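PDB 2FFI: 2-pyrone-4,6-dicarboxylic acid hydrolase, putative from Pseudomonas putida, which probably hydrolyses the lactone 2-pyrone-4,6-dicarboxylate, as a lactonase of the amidohydrolase superfamily. Local coordinates for residues 192-197 / 224-229; 253-258 / 267-272. All coordinates share one frame; numbering follows the deposited sequence.

Contact 1: residues 192-197 / 224-229; sequences GKVWVK and AHYGAE
V194 and V196, two residues apart on the strand, both turn their side chains toward Y226, and most of the contact is this apolar packing. V194 and the tyrosine cross at about a right angle. V194 CG2 lies 3.8 Å from CE1 and 3.9 Å from OH of Y226, while V194 CG1 lies beside the CD1-CE1 side of the ring. V196 is the lighter partner, its CG1 4.2 Å from Y226 CD2. Both valines approach the ring obliquely. Y226 CG stands beside its own backbone N and anti to the carbonyl carbon (chi1 -72°), which swings the ring over toward the strand.

This is the return leg of a beta-alpha-beta unit in a TIM barrel: strand 194-199, helix 208-225, then the neighbouring parallel strand 231-234. G227 leaves the helical conformation with a positive phi of 102°, where a CB would jam against the carbonyl O of Y226. L231 touches both V196 and Y226.

The polar side is slight. W195 starts away from 224-229, yet its indole end comes back, putting NE1 3.6 Å from the backbone O of E229, a contact with no hydrogen bond. H225 ND1 sits 4.1 Å above one face of the Y226 ring, toward its rim, and is hydrogen-bonded to L185 O.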
loop_
_atom_site.group_PDB
_atom_site.type_symbol
_atom_site.label_atom_id
_atom_site.label_comp_id
_atom_site.label_asym_id
_atom_site.label_seq_id
_atom_site.Cartn_x
_atom_site.Cartn_y
_atom_site.Cartn_z
ATOM N N GLY A 192 -11.382 -10.186 10.081
ATOM C CA GLY A 192 -11.189 -8.757 10.253
ATOM C C GLY A 192 -9.736 -8.339 10.271
ATOM O O GLY A 192 -9.420 -7.177 10.534
ATOM N N LYS A 193 -8.849 -9.288 9.994
ATOM C CA LYS A 193 -7.424 -9.013 9.990
ATOM C C LYS A 193 -6.947 -8.752 8.558
ATOM O O LYS A 193 -5.753 -8.624 8.301
ATOM C CB LYS A 193 -6.668 -10.190 10.619
ATOM C CG LYS A 193 -6.984 -10.452 12.108
ATOM C CD LYS A 193 -5.977 -9.794 13.084
ATOM C CE LYS A 193 -4.560 -10.350 12.914
ATOM N NZ LYS A 193 -3.580 -9.822 13.905
ATOM N N VAL A 194 -7.884 -8.650 7.623
ATOM C CA VAL A 194 -7.518 -8.388 6.237
ATOM C C VAL A 194 -7.974 -7.023 5.711
ATOM O O VAL A 194 -9.162 -6.676 5.729
ATOM C CB VAL A 194 -8.023 -9.515 5.303
ATOM C CG1 VAL A 194 -9.451 -9.869 5.639
ATOM C CG2 VAL A 194 -7.887 -9.087 3.841
ATOM N N TRP A 195 -6.990 -6.252 5.254
ATOM C CA TRP A 195 -7.211 -4.919 4.715
ATOM C C TRP A 195 -6.968 -4.943 3.228
ATOM O O TRP A 195 -6.139 -5.701 2.717
ATOM C CB TRP A 195 -6.242 -3.917 5.339
ATOM C CG TRP A 195 -6.678 -3.398 6.649
ATOM C CD1 TRP A 195 -7.339 -2.231 6.892
ATOM C CD2 TRP A 195 -6.528 -4.044 7.908
ATOM N NE1 TRP A 195 -7.619 -2.108 8.235
ATOM C CE2 TRP A 195 -7.134 -3.211 8.879
ATOM C CE3 TRP A 195 -5.953 -5.252 8.310
ATOM C CZ2 TRP A 195 -7.168 -3.545 10.226
ATOM C CZ3 TRP A 195 -5.990 -5.588 9.651
ATOM C CH2 TRP A 195 -6.596 -4.738 10.596
ATOM N N VAL A 196 -7.697 -4.091 2.531
ATOM C CA VAL A 196 -7.553 -3.995 1.105
ATOM C C VAL A 196 -7.459 -2.524 0.723
ATOM O O VAL A 196 -8.277 -1.700 1.144
ATOM C CB VAL A 196 -8.740 -4.654 0.399
ATOM C CG1 VAL A 196 -10.026 -4.132 0.992
ATOM C CG2 VAL A 196 -8.671 -4.375 -1.097
ATOM N N LYS A 197 -6.438 -2.202 -0.063
ATOM C CA LYS A 197 -6.215 -0.836 -0.512
ATOM C C LYS A 197 -6.854 -0.560 -1.863
ATOM O O LYS A 197 -6.684 -1.319 -2.820
ATOM C CB LYS A 197 -4.716 -0.522 -0.595
ATOM C CG LYS A 197 -4.140 0.048 0.678
ATOM C CD LYS A 197 -2.800 0.750 0.468
ATOM C CE LYS A 197 -1.620 -0.160 0.775
ATOM N NZ LYS A 197 -0.399 0.590 1.195
ATOM N N ALA A 224 -18.642 -4.512 0.971
ATOM C CA ALA A 224 -19.776 -5.330 1.395
ATOM C C ALA A 224 -19.318 -6.586 2.142
ATOM O O ALA A 224 -20.065 -7.131 2.952
ATOM C CB ALA A 224 -20.621 -5.723 0.184
ATOM N N HIS A 225 -18.091 -7.028 1.870
ATOM C CA HIS A 225 -17.538 -8.221 2.495
ATOM C C HIS A 225 -16.512 -7.912 3.578
ATOM O O HIS A 225 -16.368 -8.658 4.541
ATOM C CB HIS A 225 -16.892 -9.121 1.440
ATOM C CG HIS A 225 -16.416 -10.430 1.989
ATOM N ND1 HIS A 225 -15.306 -11.086 1.500
ATOM C CD2 HIS A 225 -16.885 -11.198 3.004
ATOM C CE1 HIS A 225 -15.109 -12.194 2.190
ATOM N NE2 HIS A 225 -16.055 -12.286 3.111
ATOM N N TYR A 226 -15.786 -6.816 3.420
ATOM C CA TYR A 226 -14.784 -6.452 4.410
ATOM C C TYR A 226 -15.223 -5.306 5.307
ATOM O O TYR A 226 -14.937 -5.311 6.508
ATOM C CB TYR A 226 -13.470 -6.100 3.718
ATOM C CG TYR A 226 -12.772 -7.307 3.166
ATOM C CD1 TYR A 226 -12.333 -8.316 4.011
ATOM C CD2 TYR A 226 -12.554 -7.444 1.803
ATOM C CE1 TYR A 226 -11.686 -9.436 3.515
ATOM C CE2 TYR A 226 -11.908 -8.560 1.287
ATOM C CZ TYR A 226 -11.472 -9.554 2.150
ATOM O OH TYR A 226 -10.788 -10.637 1.657
ATOM N N GLY A 227 -15.913 -4.331 4.716
ATOM C CA GLY A 227 -16.387 -3.184 5.468
ATOM C C GLY A 227 -15.525 -1.956 5.250
ATOM O O GLY A 227 -14.358 -2.073 4.882
ATOM N N ALA A 228 -16.102 -0.780 5.482
ATOM C CA ALA A 228 -15.400 0.494 5.318
ATOM C C ALA A 228 -14.166 0.607 6.212
ATOM O O ALA A 228 -13.174 1.243 5.840
ATOM C CB ALA A 228 -16.353 1.642 5.611
ATOM N N GLU A 229 -14.234 -0.003 7.396
ATOM C CA GLU A 229 -13.120 0.029 8.346
ATOM C C GLU A 229 -11.952 -0.843 7.883
ATOM O O GLU A 229 -10.988 -1.051 8.618
ATOM C CB GLU A 229 -13.589 -0.424 9.741
ATOM C CG GLU A 229 -12.577 -0.106 10.857
ATOM C CD GLU A 229 -13.049 -0.473 12.268
ATOM O OE1 GLU A 229 -14.162 -0.041 12.660
ATOM O OE2 GLU A 229 -12.293 -1.176 12.989
#

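Contact 2: residues 253-258 / 267-272; sequences EQFEAL and ALLLDT
F255 and L269 reach for each other from opposite directions, and the leucine ends up over the ring. L269 CD2 lies 3.6 Å from the centroid of the F255 ring and 28° off its normal, a CH-pi contact displaced toward the CE2-CZ rim. The second methyl helps: L269 CD1 is 3.6 Å from F255 CE1, so the isobutyl fork spreads across the outer end of the phenyl group. F255 CG is anti to the backbone N (chi1 163°), which extends the ring out of its helix toward 267-272.

L268 meets the same ring differently. It comes in at the edge, near the ring plane, with CD1 4.1 Å from F255 CE2. Consecutive leucines thus take a face and an edge of one phenyl ring, and the backbones stay well apart, F255 CA and L268 CA at 9.8 Å. Replacing F255 with an alanine would probably leave both leucines without their partner on helix 248-258 and open a gap between the helices.

A wider pi-type turn spans 267-271, and T272 N is bonded to A267 O at 3.1 Å. F255 also meets W233 edge-to-face, and L268 and L269 lie against strand 231-234 through L231 and W233. About one turn on from F255, L258 packs on A215 and L219 of helix 208-225.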
loop_
_atom_site.group_PDB
_atom_site.type_symbol
_atom_site.label_atom_id
_atom_site.label_comp_id
_atom_site.label_asym_id
_atom_site.label_seq_id
_atom_site.Cartn_x
_atom_site.Cartn_y
_atom_site.Cartn_z
ATOM N N GLU A 253 -9.088 12.822 -8.577
ATOM C CA GLU A 253 -10.214 12.972 -9.490
ATOM C C GLU A 253 -10.878 11.625 -9.767
ATOM O O GLU A 253 -12.090 11.559 -9.964
ATOM C CB GLU A 253 -9.724 13.584 -10.794
ATOM C CG GLU A 253 -9.351 15.066 -10.682
ATOM C CD GLU A 253 -8.865 15.658 -11.999
ATOM O OE1 GLU A 253 -9.205 15.096 -13.070
ATOM O OE2 GLU A 253 -8.152 16.693 -11.958
ATOM N N GLN A 254 -10.081 10.556 -9.798
ATOM C CA GLN A 254 -10.620 9.217 -10.011
ATOM C C GLN A 254 -11.282 8.762 -8.723
ATOM O O GLN A 254 -12.196 7.938 -8.733
ATOM C CB GLN A 254 -9.523 8.212 -10.337
ATOM C CG GLN A 254 -8.928 8.265 -11.715
ATOM C CD GLN A 254 -7.805 7.251 -11.857
ATOM O OE1 GLN A 254 -6.838 7.283 -11.096
ATOM N NE2 GLN A 254 -7.933 6.339 -12.825
ATOM N N PHE A 255 -10.793 9.264 -7.598
ATOM C CA PHE A 255 -11.389 8.884 -6.328
ATOM C C PHE A 255 -12.761 9.529 -6.276
ATOM O O PHE A 255 -13.764 8.857 -6.039
ATOM C CB PHE A 255 -10.516 9.356 -5.167
ATOM C CG PHE A 255 -11.215 9.365 -3.854
ATOM C CD1 PHE A 255 -11.705 10.558 -3.328
ATOM C CD2 PHE A 255 -11.406 8.188 -3.153
ATOM C CE1 PHE A 255 -12.381 10.580 -2.126
ATOM C CE2 PHE A 255 -12.080 8.198 -1.949
ATOM C CZ PHE A 255 -12.569 9.398 -1.434
ATOM N N GLU A 256 -12.796 10.832 -6.534
ATOM C CA GLU A 256 -14.042 11.585 -6.537
ATOM C C GLU A 256 -15.028 10.921 -7.500
ATOM O O GLU A 256 -16.231 10.920 -7.269
ATOM C CB GLU A 256 -13.766 13.009 -6.997
ATOM C CG GLU A 256 -12.557 13.643 -6.336
ATOM C CD GLU A 256 -12.924 14.526 -5.165
ATOM O OE1 GLU A 256 -13.344 13.994 -4.109
ATOM O OE2 GLU A 256 -12.796 15.765 -5.313
ATOM N N ALA A 257 -14.505 10.342 -8.572
ATOM C CA ALA A 257 -15.352 9.696 -9.567
ATOM C C ALA A 257 -16.059 8.442 -9.066
ATOM O O ALA A 257 -17.177 8.156 -9.494
ATOM C CB ALA A 257 -14.537 9.364 -10.822
ATOM N N LEU A 258 -15.413 7.685 -8.183
ATOM C CA LEU A 258 -16.013 6.467 -7.651
ATOM C C LEU A 258 -17.412 6.762 -7.141
ATOM O O LEU A 258 -18.284 5.899 -7.180
ATOM C CB LEU A 258 -15.164 5.906 -6.509
ATOM C CG LEU A 258 -13.762 5.401 -6.864
ATOM C CD1 LEU A 258 -13.027 5.014 -5.592
ATOM C CD2 LEU A 258 -13.865 4.223 -7.806
ATOM N N ALA A 267 -13.805 7.122 5.684
ATOM C CA ALA A 267 -13.162 5.865 6.035
ATOM C C ALA A 267 -11.962 5.645 5.109
ATOM O O ALA A 267 -10.875 5.320 5.563
ATOM C CB ALA A 267 -14.144 4.713 5.887
ATOM N N LEU A 268 -12.163 5.844 3.811
ATOM C CA LEU A 268 -11.098 5.629 2.860
ATOM C C LEU A 268 -10.009 6.679 2.903
ATOM O O LEU A 268 -8.861 6.406 2.511
ATOM C CB LEU A 268 -11.664 5.553 1.441
ATOM C CG LEU A 268 -12.702 4.469 1.127
ATOM C CD1 LEU A 268 -13.175 4.642 -0.307
ATOM C CD2 LEU A 268 -12.127 3.087 1.338
ATOM N N LEU A 269 -10.337 7.875 3.382
ATOM C CA LEU A 269 -9.347 8.941 3.403
ATOM C C LEU A 269 -8.792 9.261 4.775
ATOM O O LEU A 269 -7.840 10.024 4.894
ATOM C CB LEU A 269 -9.945 10.202 2.797
ATOM C CG LEU A 269 -10.680 10.097 1.449
ATOM C CD1 LEU A 269 -10.977 11.522 1.005
ATOM C CD2 LEU A 269 -9.846 9.377 0.376
ATOM N N LEU A 270 -9.352 8.660 5.813
ATOM C CA LEU A 270 -8.867 8.946 7.144
ATOM C C LEU A 270 -9.031 7.829 8.182
ATOM O O LEU A 270 -8.056 7.195 8.584
ATOM C CB LEU A 270 -9.550 10.211 7.653
ATOM C CG LEU A 270 -9.032 10.722 8.999
ATOM C CD1 LEU A 270 -7.661 11.322 8.831
ATOM C CD2 LEU A 270 -9.983 11.731 9.527
ATOM N N ASP A 271 -10.268 7.615 8.629
ATOM C CA ASP A 271 -10.582 6.617 9.647
ATOM C C ASP A 271 -9.801 5.322 9.548
ATOM O O ASP A 271 -9.003 5.025 10.434
ATOM C CB ASP A 271 -12.082 6.340 9.645
ATOM C CG ASP A 271 -12.879 7.466 10.292
ATOM O OD1 ASP A 271 -12.296 8.568 10.466
ATOM O OD2 ASP A 271 -14.078 7.246 10.624
ATOM N N THR A 272 -10.023 4.558 8.487
ATOM C CA THR A 272 -9.301 3.310 8.310
ATOM C C THR A 272 -7.787 3.463 8.394
ATOM O O THR A 272 -7.162 2.905 9.283
ATOM C CB THR A 272 -9.647 2.660 6.969
ATOM O OG1 THR A 272 -11.059 2.446 6.899
ATOM C CG2 THR A 272 -8.960 1.316 6.831
#

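Overall arrangement
From the N terminus, the chain first enters contact 1 on strand 194-199, runs out along helix 208-225 and returns through 224-229, closing a loop of 26 residues before strand 231-234. It then passes through that strand into helix 248-258 and continues after a short turn into helix 262-276, where contact 2 closes a tighter loop of eight residues. The two loops follow in series; neither nests in nor crosses the other. Their centres are about 14 Å apart, but they touch: A228 and E229 lie against A267 and T272, and W195 against T272. Contact 1 ties strand 194-199 to the turn leading into strand 231-234; contact 2 ties helix 248-258 to helix 262-276, which itself packs on those strands.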